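Local coordinates for octaprenyl-diphosphate synthase (Roseobacter denitrificans, PDB 4JXN), which probably makes all-trans-octaprenyl diphosphate, the precursor of the quinone side chain, by adding five isopentenyl diphosphate units to farnesyl diphosphate, at residues Ala162-Ala167 with Arg242-Thr247; Val172-Val177 with Leu246-Ile251; Thr90-Asp95 with Asp123-Arg128. One frame throughout, in Å; residues are numbered along the deposited sequence.

Contact 1 of 3, residues Ala162-Ala167 with Arg242-Thr247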
loop_
_atom_site.group_PDB
_atom_site.type_symbol
_atom_site.label_atom_id
_atom_site.label_comp_id
_atom_site.label_asym_id
_atom_site.label_seq_id
_atom_site.Cartn_x
_atom_site.Cartn_y
_atom_site.Cartn_z
ATOM N N ALA A 162 0.451 -19.969 8.292
ATOM C CA ALA A 162 1.209 -20.560 9.398
ATOM C C ALA A 162 0.529 -20.407 10.760
ATOM O O ALA A 162 0.822 -21.165 11.680
ATOM C CB ALA A 162 2.612 -19.977 9.445
ATOM N N SER A 163 -0.350 -19.417 10.899
ATOM C CA SER A 163 -1.198 -19.335 12.082
ATOM C C SER A 163 -2.239 -20.438 11.992
ATOM O O SER A 163 -2.836 -20.646 10.934
ATOM C CB SER A 163 -1.878 -17.972 12.200
ATOM O OG SER A 163 -0.990 -17.017 12.766
ATOM N N GLN A 164 -2.432 -21.148 13.102
ATOM C CA GLN A 164 -3.372 -22.270 13.175
ATOM C C GLN A 164 -2.882 -23.453 12.344
ATOM O O GLN A 164 -3.685 -24.150 11.721
ATOM C CB GLN A 164 -4.781 -21.839 12.729
ATOM C CG GLN A 164 -5.270 -20.549 13.383
ATOM C CD GLN A 164 -5.893 -19.574 12.400
ATOM O OE1 GLN A 164 -6.738 -19.944 11.587
ATOM N NE2 GLN A 164 -5.477 -18.314 12.478
ATOM N N ASN A 165 -1.567 -23.683 12.348
ATOM C CA ASN A 165 -0.950 -24.741 11.535
ATOM C C ASN A 165 0.237 -25.422 12.229
ATOM O O ASN A 165 1.394 -25.019 12.057
ATOM C CB ASN A 165 -0.518 -24.165 10.179
ATOM C CG ASN A 165 -0.088 -25.238 9.189
ATOM O OD1 ASN A 165 0.776 -26.073 9.480
ATOM N ND2 ASN A 165 -0.688 -25.215 8.003
ATOM N N LEU A 166 -0.052 -26.498 12.960
ATOM C CA LEU A 166 0.944 -27.171 13.810
ATOM C C LEU A 166 2.121 -27.814 13.054
ATOM O O LEU A 166 2.994 -28.436 13.673
ATOM C CB LEU A 166 0.269 -28.243 14.688
ATOM C CG LEU A 166 -0.966 -27.864 15.517
ATOM C CD1 LEU A 166 -1.450 -29.068 16.310
ATOM C CD2 LEU A 166 -0.712 -26.681 16.441
ATOM N N ALA A 167 2.143 -27.684 11.729
ATOM C CA ALA A 167 3.283 -28.139 10.936
ATOM C C ALA A 167 4.450 -27.132 10.991
ATOM O O ALA A 167 5.597 -27.490 10.706
ATOM C CB ALA A 167 2.854 -28.380 9.494
ATOM N N ARG A 242 -5.426 -17.839 22.570
ATOM C CA ARG A 242 -6.787 -17.696 22.084
ATOM C C ARG A 242 -6.798 -17.387 20.594
ATOM O O ARG A 242 -7.606 -17.943 19.859
ATOM C CB ARG A 242 -7.520 -16.623 22.874
ATOM C CG ARG A 242 -7.166 -16.668 24.347
ATOM C CD ARG A 242 -7.667 -15.460 25.113
ATOM N NE ARG A 242 -7.277 -15.482 26.522
ATOM C CZ ARG A 242 -6.775 -14.437 27.172
ATOM N NH1 ARG A 242 -6.591 -13.286 26.543
ATOM N NH2 ARG A 242 -6.448 -14.541 28.451
ATOM N N GLU A 243 -5.882 -16.521 20.161
ATOM C CA GLU A 243 -5.705 -16.157 18.739
ATOM C C GLU A 243 -5.269 -17.306 17.830
ATOM O O GLU A 243 -5.337 -17.175 16.604
ATOM C CB GLU A 243 -4.667 -15.033 18.580
ATOM C CG GLU A 243 -5.191 -13.618 18.760
ATOM C CD GLU A 243 -4.161 -12.576 18.349
ATOM O OE1 GLU A 243 -3.752 -11.763 19.206
ATOM O OE2 GLU A 243 -3.742 -12.582 17.171
ATOM N N ARG A 244 -4.780 -18.403 18.414
ATOM C CA ARG A 244 -4.381 -19.589 17.644
ATOM C C ARG A 244 -3.181 -19.237 16.752
ATOM O O ARG A 244 -2.973 -19.802 15.672
ATOM C CB ARG A 244 -5.569 -20.144 16.839
ATOM C CG ARG A 244 -6.838 -20.335 17.674
ATOM C CD ARG A 244 -8.097 -20.401 16.822
ATOM N NE ARG A 244 -8.042 -21.541 15.912
ATOM C CZ ARG A 244 -8.858 -21.743 14.881
ATOM N NH1 ARG A 244 -8.691 -22.825 14.114
ATOM N NH2 ARG A 244 -9.824 -20.873 14.602
ATOM N N LYS A 245 -2.386 -18.299 17.256
ATOM C CA LYS A 245 -1.235 -17.756 16.560
ATOM C C LYS A 245 -0.013 -18.459 17.132
ATOM O O LYS A 245 0.178 -18.472 18.354
ATOM C CB LYS A 245 -1.179 -16.247 16.808
ATOM C CG LYS A 245 -0.088 -15.491 16.064
ATOM C CD LYS A 245 -0.499 -14.040 15.834
ATOM C CE LYS A 245 0.679 -13.082 15.926
ATOM N NZ LYS A 245 0.988 -12.726 17.341
ATOM N N LEU A 246 0.797 -19.066 16.263
ATOM C CA LEU A 246 1.920 -19.894 16.717
ATOM C C LEU A 246 3.165 -19.081 17.088
ATOM O O LEU A 246 4.060 -18.852 16.272
ATOM C CB LEU A 246 2.256 -20.986 15.695
ATOM C CG LEU A 246 1.258 -22.150 15.633
ATOM C CD1 LEU A 246 1.798 -23.242 14.723
ATOM C CD2 LEU A 246 0.943 -22.721 17.012
ATOM N N THR A 247 3.168 -18.644 18.342
ATOM C CA THR A 247 4.302 -18.043 19.030
ATOM C C THR A 247 5.425 -19.087 19.207
ATOM O O THR A 247 5.190 -20.295 19.093
ATOM C CB THR A 247 3.807 -17.555 20.410
ATOM O OG1 THR A 247 2.480 -17.036 20.281
ATOM C CG2 THR A 247 4.649 -16.487 20.954
#

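Contact 2 of 3, residues Val172-Val177 with Leu246-Ile251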
loop_
_atom_site.group_PDB
_atom_site.type_symbol
_atom_site.label_atom_id
_atom_site.label_comp_id
_atom_site.label_asym_id
_atom_site.label_seq_id
_atom_site.Cartn_x
_atom_site.Cartn_y
_atom_site.Cartn_z
ATOM N N VAL A 172 10.454 -21.662 10.266
ATOM C CA VAL A 172 9.372 -21.001 9.541
ATOM C C VAL A 172 8.812 -19.809 10.304
ATOM O O VAL A 172 8.337 -18.842 9.700
ATOM C CB VAL A 172 8.215 -21.986 9.257
ATOM C CG1 VAL A 172 6.989 -21.256 8.713
ATOM C CG2 VAL A 172 8.668 -23.072 8.291
ATOM N N TYR A 173 8.827 -19.888 11.630
ATOM C CA TYR A 173 8.376 -18.764 12.450
ATOM C C TYR A 173 9.346 -17.576 12.324
ATOM O O TYR A 173 8.915 -16.416 12.279
ATOM C CB TYR A 173 8.208 -19.182 13.922
ATOM C CG TYR A 173 7.694 -18.060 14.801
ATOM C CD1 TYR A 173 6.480 -17.434 14.517
ATOM C CD2 TYR A 173 8.438 -17.596 15.891
ATOM C CE1 TYR A 173 6.009 -16.388 15.295
ATOM C CE2 TYR A 173 7.972 -16.545 16.679
ATOM C CZ TYR A 173 6.757 -15.945 16.377
ATOM O OH TYR A 173 6.279 -14.893 17.145
ATOM N N LEU A 174 10.647 -17.870 12.262
ATOM C CA LEU A 174 11.683 -16.828 12.098
ATOM C C LEU A 174 11.464 -15.997 10.830
ATOM O O LEU A 174 11.649 -14.779 10.851
ATOM C CB LEU A 174 13.088 -17.448 12.116
ATOM C CG LEU A 174 13.778 -17.656 13.481
ATOM C CD1 LEU A 174 12.815 -17.827 14.657
ATOM C CD2 LEU A 174 14.758 -18.827 13.415
ATOM N N GLN A 175 11.034 -16.660 9.755
ATOM C CA GLN A 175 10.625 -15.985 8.514
ATOM C C GLN A 175 9.443 -15.073 8.756
ATOM O O GLN A 175 9.418 -13.940 8.288
ATOM C CB GLN A 175 10.252 -17.001 7.431
ATOM C CG GLN A 175 11.416 -17.855 6.952
ATOM C CD GLN A 175 10.985 -19.014 6.069
ATOM O OE1 GLN A 175 9.807 -19.381 6.014
ATOM N NE2 GLN A 175 11.947 -19.602 5.370
ATOM N N VAL A 176 8.471 -15.558 9.514
ATOM C CA VAL A 176 7.304 -14.740 9.850
ATOM C C VAL A 176 7.730 -13.505 10.641
ATOM O O VAL A 176 7.238 -12.402 10.419
ATOM C CB VAL A 176 6.261 -15.544 10.668
ATOM C CG1 VAL A 176 5.103 -14.654 11.109
ATOM C CG2 VAL A 176 5.742 -16.739 9.872
ATOM N N VAL A 177 8.651 -13.718 11.573
ATOM C CA VAL A 177 9.153 -12.664 12.447
ATOM C C VAL A 177 9.892 -11.586 11.656
ATOM O O VAL A 177 9.675 -10.386 11.880
ATOM C CB VAL A 177 10.083 -13.270 13.522
ATOM C CG1 VAL A 177 10.910 -12.198 14.207
ATOM C CG2 VAL A 177 9.252 -14.050 14.539
ATOM N N LEU A 246 0.797 -19.066 16.263
ATOM C CA LEU A 246 1.920 -19.894 16.717
ATOM C C LEU A 246 3.165 -19.081 17.088
ATOM O O LEU A 246 4.060 -18.852 16.272
ATOM C CB LEU A 246 2.256 -20.986 15.695
ATOM C CG LEU A 246 1.258 -22.150 15.633
ATOM C CD1 LEU A 246 1.798 -23.242 14.723
ATOM C CD2 LEU A 246 0.943 -22.721 17.012
ATOM N N THR A 247 3.168 -18.644 18.342
ATOM C CA THR A 247 4.302 -18.043 19.030
ATOM C C THR A 247 5.425 -19.087 19.207
ATOM O O THR A 247 5.190 -20.295 19.093
ATOM C CB THR A 247 3.807 -17.555 20.410
ATOM O OG1 THR A 247 2.480 -17.036 20.281
ATOM C CG2 THR A 247 4.649 -16.487 20.954
ATOM N N MET A 248 6.647 -18.633 19.473
ATOM C CA MET A 248 7.769 -19.562 19.635
ATOM C C MET A 248 7.589 -20.527 20.813
ATOM O O MET A 248 7.868 -21.719 20.675
ATOM C CB MET A 248 9.093 -18.812 19.790
ATOM C CG MET A 248 10.307 -19.734 19.854
ATOM S SD MET A 248 11.891 -18.871 19.779
ATOM C CE MET A 248 12.025 -18.571 18.014
ATOM N N PRO A 249 7.167 -20.019 21.982
ATOM C CA PRO A 249 6.893 -20.937 23.103
ATOM C C PRO A 249 5.928 -22.074 22.745
ATOM O O PRO A 249 6.106 -23.214 23.202
ATOM C CB PRO A 249 6.248 -20.030 24.149
ATOM C CG PRO A 249 6.711 -18.656 23.809
ATOM C CD PRO A 249 6.766 -18.645 22.316
ATOM N N LEU A 250 4.934 -21.771 21.909
ATOM C CA LEU A 250 3.974 -22.784 21.455
ATOM C C LEU A 250 4.601 -23.764 20.489
ATOM O O LEU A 250 4.310 -24.958 20.531
ATOM C CB LEU A 250 2.736 -22.132 20.834
ATOM C CG LEU A 250 1.936 -21.261 21.813
ATOM C CD1 LEU A 250 0.941 -20.386 21.066
ATOM C CD2 LEU A 250 1.221 -22.114 22.851
ATOM N N ILE A 251 5.480 -23.270 19.627
ATOM C CA ILE A 251 6.147 -24.141 18.668
ATOM C C ILE A 251 7.035 -25.146 19.376
ATOM O O ILE A 251 7.092 -26.337 19.018
ATOM C CB ILE A 251 7.017 -23.327 17.678
ATOM C CG1 ILE A 251 6.130 -22.508 16.744
ATOM C CG2 ILE A 251 7.913 -24.246 16.850
ATOM C CD1 ILE A 251 6.859 -21.390 16.036
#

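Contact 3 of 3, residues Thr90-Asp95 with Asp123-Arg128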
loop_
_atom_site.group_PDB
_atom_site.type_symbol
_atom_site.label_atom_id
_atom_site.label_comp_id
_atom_site.label_asym_id
_atom_site.label_seq_id
_atom_site.Cartn_x
_atom_site.Cartn_y
_atom_site.Cartn_z
ATOM N N THR A 90 0.808 -0.433 8.206
ATOM C CA THR A 90 0.794 -1.878 8.446
ATOM C C THR A 90 -0.097 -2.255 9.646
ATOM O O THR A 90 -0.780 -3.290 9.621
ATOM C CB THR A 90 2.241 -2.419 8.640
ATOM O OG1 THR A 90 2.885 -2.526 7.362
ATOM C CG2 THR A 90 2.255 -3.792 9.313
ATOM N N LEU A 91 -0.080 -1.422 10.685
ATOM C CA LEU A 91 -0.905 -1.653 11.873
ATOM C C LEU A 91 -2.378 -1.572 11.509
ATOM O O LEU A 91 -3.126 -2.534 11.700
ATOM C CB LEU A 91 -0.585 -0.639 12.975
ATOM C CG LEU A 91 0.837 -0.691 13.535
ATOM C CD1 LEU A 91 1.081 0.438 14.527
ATOM C CD2 LEU A 91 1.104 -2.053 14.161
ATOM N N LEU A 92 -2.780 -0.429 10.963
ATOM C CA LEU A 92 -4.134 -0.253 10.426
ATOM C C LEU A 92 -4.615 -1.501 9.679
ATOM O O LEU A 92 -5.672 -2.052 9.975
ATOM C CB LEU A 92 -4.174 0.949 9.478
ATOM C CG LEU A 92 -4.046 2.338 10.113
ATOM C CD1 LEU A 92 -3.741 3.370 9.042
ATOM C CD2 LEU A 92 -5.307 2.717 10.879
ATOM N N HIS A 93 -3.818 -1.953 8.718
ATOM C CA HIS A 93 -4.199 -3.086 7.879
ATOM C C HIS A 93 -4.411 -4.391 8.646
ATOM O O HIS A 93 -5.229 -5.224 8.243
ATOM C CB HIS A 93 -3.168 -3.266 6.761
ATOM C CG HIS A 93 -3.314 -2.261 5.664
ATOM N ND1 HIS A 93 -3.021 -2.542 4.348
ATOM C CD2 HIS A 93 -3.764 -0.986 5.683
ATOM C CE1 HIS A 93 -3.267 -1.477 3.606
ATOM N NE2 HIS A 93 -3.724 -0.520 4.392
ATOM N N ASP A 94 -3.681 -4.573 9.744
ATOM C CA ASP A 94 -3.831 -5.783 10.554
ATOM C C ASP A 94 -5.081 -5.711 11.429
ATOM O O ASP A 94 -5.724 -6.736 11.672
ATOM C CB ASP A 94 -2.577 -6.048 11.391
ATOM C CG ASP A 94 -1.489 -6.734 10.588
ATOM O OD1 ASP A 94 -0.931 -6.096 9.668
ATOM O OD2 ASP A 94 -1.209 -7.919 10.869
ATOM N N ASP A 95 -5.433 -4.498 11.863
ATOM C CA ASP A 95 -6.674 -4.257 12.610
ATOM C C ASP A 95 -7.939 -4.651 11.818
ATOM O O ASP A 95 -9.032 -4.705 12.379
ATOM C CB ASP A 95 -6.753 -2.793 13.068
ATOM C CG ASP A 95 -5.661 -2.426 14.081
ATOM O OD1 ASP A 95 -4.843 -3.304 14.432
ATOM O OD2 ASP A 95 -5.620 -1.255 14.526
ATOM N N ASP A 123 -3.246 2.974 3.150
ATOM C CA ASP A 123 -2.811 3.179 1.764
ATOM C C ASP A 123 -2.325 4.600 1.554
ATOM O O ASP A 123 -1.336 4.833 0.852
ATOM C CB ASP A 123 -3.942 2.871 0.780
ATOM C CG ASP A 123 -4.251 1.393 0.688
ATOM O OD1 ASP A 123 -3.431 0.585 1.175
ATOM O OD2 ASP A 123 -5.314 1.039 0.132
ATOM N N TYR A 124 -3.016 5.545 2.183
ATOM C CA TYR A 124 -2.625 6.944 2.128
ATOM C C TYR A 124 -1.242 7.162 2.734
ATOM O O TYR A 124 -0.415 7.893 2.173
ATOM C CB TYR A 124 -3.663 7.850 2.822
ATOM C CG TYR A 124 -3.281 9.324 2.783
ATOM C CD1 TYR A 124 -2.918 9.935 1.578
ATOM C CD2 TYR A 124 -3.253 10.102 3.945
ATOM C CE1 TYR A 124 -2.550 11.269 1.528
ATOM C CE2 TYR A 124 -2.888 11.443 3.900
ATOM C CZ TYR A 124 -2.535 12.016 2.688
ATOM O OH TYR A 124 -2.167 13.334 2.616
ATOM N N LEU A 125 -0.985 6.518 3.866
ATOM C CA LEU A 125 0.314 6.669 4.547
ATOM C C LEU A 125 1.437 6.025 3.746
ATOM O O LEU A 125 2.536 6.588 3.660
ATOM C CB LEU A 125 0.283 6.066 5.945
ATOM C CG LEU A 125 -0.769 6.567 6.940
ATOM C CD1 LEU A 125 -0.628 5.784 8.238
ATOM C CD2 LEU A 125 -0.687 8.065 7.201
ATOM N N PHE A 126 1.152 4.858 3.157
ATOM C CA PHE A 126 2.079 4.212 2.229
ATOM C C PHE A 126 2.450 5.172 1.103
ATOM O O PHE A 126 3.626 5.409 0.849
ATOM C CB PHE A 126 1.482 2.953 1.582
ATOM C CG PHE A 126 1.376 1.753 2.488
ATOM C CD1 PHE A 126 2.322 1.487 3.479
ATOM C CD2 PHE A 126 0.343 0.829 2.292
ATOM C CE1 PHE A 126 2.210 0.353 4.279
ATOM C CE2 PHE A 126 0.230 -0.303 3.088
ATOM C CZ PHE A 126 1.165 -0.541 4.085
ATOM N N SER A 127 1.442 5.723 0.432
ATOM C CA SER A 127 1.694 6.669 -0.652
ATOM C C SER A 127 2.560 7.822 -0.151
ATOM O O SER A 127 3.526 8.212 -0.809
ATOM C CB SER A 127 0.380 7.196 -1.247
ATOM O OG SER A 127 -0.375 7.927 -0.301
ATOM N N ARG A 128 2.232 8.352 1.024
ATOM C CA ARG A 128 3.017 9.438 1.612
ATOM C C ARG A 128 4.442 9.001 1.972
ATOM O O ARG A 128 5.395 9.759 1.773
ATOM C CB ARG A 128 2.311 10.002 2.841
ATOM C CG ARG A 128 1.060 10.793 2.507
ATOM C CD ARG A 128 1.401 12.199 2.050
ATOM N NE ARG A 128 0.328 12.778 1.248
ATOM C CZ ARG A 128 0.239 14.066 0.925
ATOM N NH1 ARG A 128 1.164 14.937 1.325
ATOM N NH2 ARG A 128 -0.788 14.486 0.194
#

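Contact 1 of 3, residues Ala162-Ala167 with Arg242-Thr247
Gln164 and Arg244 start out alike: each has CG beside its backbone N, with chi1 at -49° and -50°. Gln164 then bends at chi2 and Arg244 at chi3, and the two side chains cross. The touching atom of the glutamine is its CG methylene. Gln164 CG packs 3.5 Å from Arg244 CB and also lies over one face of the guanidinium, displaced toward the rim. The amide plane is turned 42° from the guanidinium plane, so the two flat groups do not stack. The polar end of Arg244 is held elsewhere, with NE bonded to Ile269 O at the end of helix 259-270.

Both segments are loops that follow helices. Ala162-Asn165 forms a type II beta turn with Gln164 at its third position, where phi is positive. Arg244 has positive phi too and ends its helix in a Schellman motif. Beyond it, Leu246 is the centre of an inverse gamma turn, closed by Thr247 N to Lys245 O at 3.0 Å.

Leu246 is the buried part of a contact that otherwise lies near the surface. Leu246 CD1 presses into the turn, 3.2 Å from Asn165 O and 3.8 Å from Ala162 O. Asn165 O also accepts a hydrogen bond from Thr168 OG1. The other methyl, Leu246 CD2, is 4.3 Å from Leu166 CD2. The leucine pair extends to helix 259-270, where Leu166 rests on Trp265, Val266 and Ile269. Asn165 OD1 takes the backbone N of Ala167 at 3.1 Å, an Asx turn that holds the amide group. On another part of the contact, Ser163 OG lies 3.7 Å from Lys245 CG. The lysine chain runs on to a salt bridge between NZ and Asp240.

Contact 2 of 3, residues Val172-Val177 with Leu246-Ile251
Tyr173 reaches from helix 170-196 toward the start of helix 248-254. At its root, CB meets the terminal methyl of Ile251, with Tyr173 CB to Ile251 CD1 only 3.3 Å. The same methyl also touches CG. Having CG opposite the backbone N (chi1 -178°) carries the ring across the bend at Leu246-Met248. On one side of the ring, Tyr173 CE1 comes 3.3 Å from Leu246 O. On the other side, Tyr173 CE2 lies 3.7 Å from Met248 N. Tyr173 CE2 is also 4.0 Å from Met248 CB. Thr247 C sits over one face. Val177 CG2, from the next turn of the tyrosine's own helix, packs on the opposite face. At the tip, Tyr173 OH comes 4.2 Å from Thr247 CA and points to the neighbourhood of Asp222. That residue lies on helix 200-224, in the family's second aspartate-rich motif.

Beside the ring, Leu174 CD1 touches Met248 CE at 3.5 Å. Met248 also rests on Thr295 and Val298 of helix 291-309. The contact is buried and mostly apolar. Its hold therefore comes from close fit around a clamped ring rather than from polar bonds between the two segments.

Contact 3 of 3, residues Thr90-Asp95 with Asp123-Arg128
Oxygens hold the His93 ring at both its nitrogens: NE2 is bonded to Val119 O and ND1 to Asp123 OD2 of the second subunit. Asp123 of its own chain comes to the ring's edge, in plane, with Asp123 OD1 3.2 Å from His93 CE1. The carboxylate plane stands 72° from the ring. The other carboxylate oxygen, Asp123 OD2, is hydrogen-bonded to His93 ND1 of the second subunit, so the exchange is mutual. These bonds fix the ring's rotation. With an oxygen acceptor at each nitrogen, the imidazole would probably tend to be doubly protonated. The two His93 rings of the dimer also meet.

Phe126 turns its edge to the face of His93, a T-shaped pair with centroids 5.4 Å apart and planes at 75°. Phe126 CE2 is 3.7 Å from His93 CE1, and Phe126 CZ is 4.2 Å from Thr90 OG1. Phe126 also packs on Asp123 of the second subunit. Further round, Leu92 CD1 meets Leu125 CD1 at 4.0 Å.

With an alanine in place of His93, Val119 O of the same chain and Asp123 OD2 of the second subunit would probably lose their mates, and the edge of Phe126 would face a gap.

Segments 90-94 and 123-128, from helices 75-94 and 116-134, run antiparallel at 160°, and their axes come within 10.1 Å. The contact lies at the dimer interface of the all-helical prenyl synthase fold. His93 directly precedes Asp94 and Asp95, which open the first aspartate-rich DDxxD motif. In this family that motif binds the allylic diphosphate through magnesium.

In the fold
Contact 3 comes first along the chain and closes before the other two open. It joins helices 75-94 and 116-134 and lies against the second subunit. Contacts 1 and 2 follow as a pair with centres 9 Å apart. They share Leu246 and Thr247 and touch where Lys245 O meets Leu250 CD1 at 3.4 Å. Together they bind the loop after helix 139-162 and the start of helix 170-196 to the chain running into helix 248-254. Contact 3 is about 24 Å, centre to centre, from each. All three belong to the all-helical prenyl synthase fold. One region thus ties the subunits together beside the first aspartate-rich motif, while the other joins parts of one subunit that lie far apart along the chain.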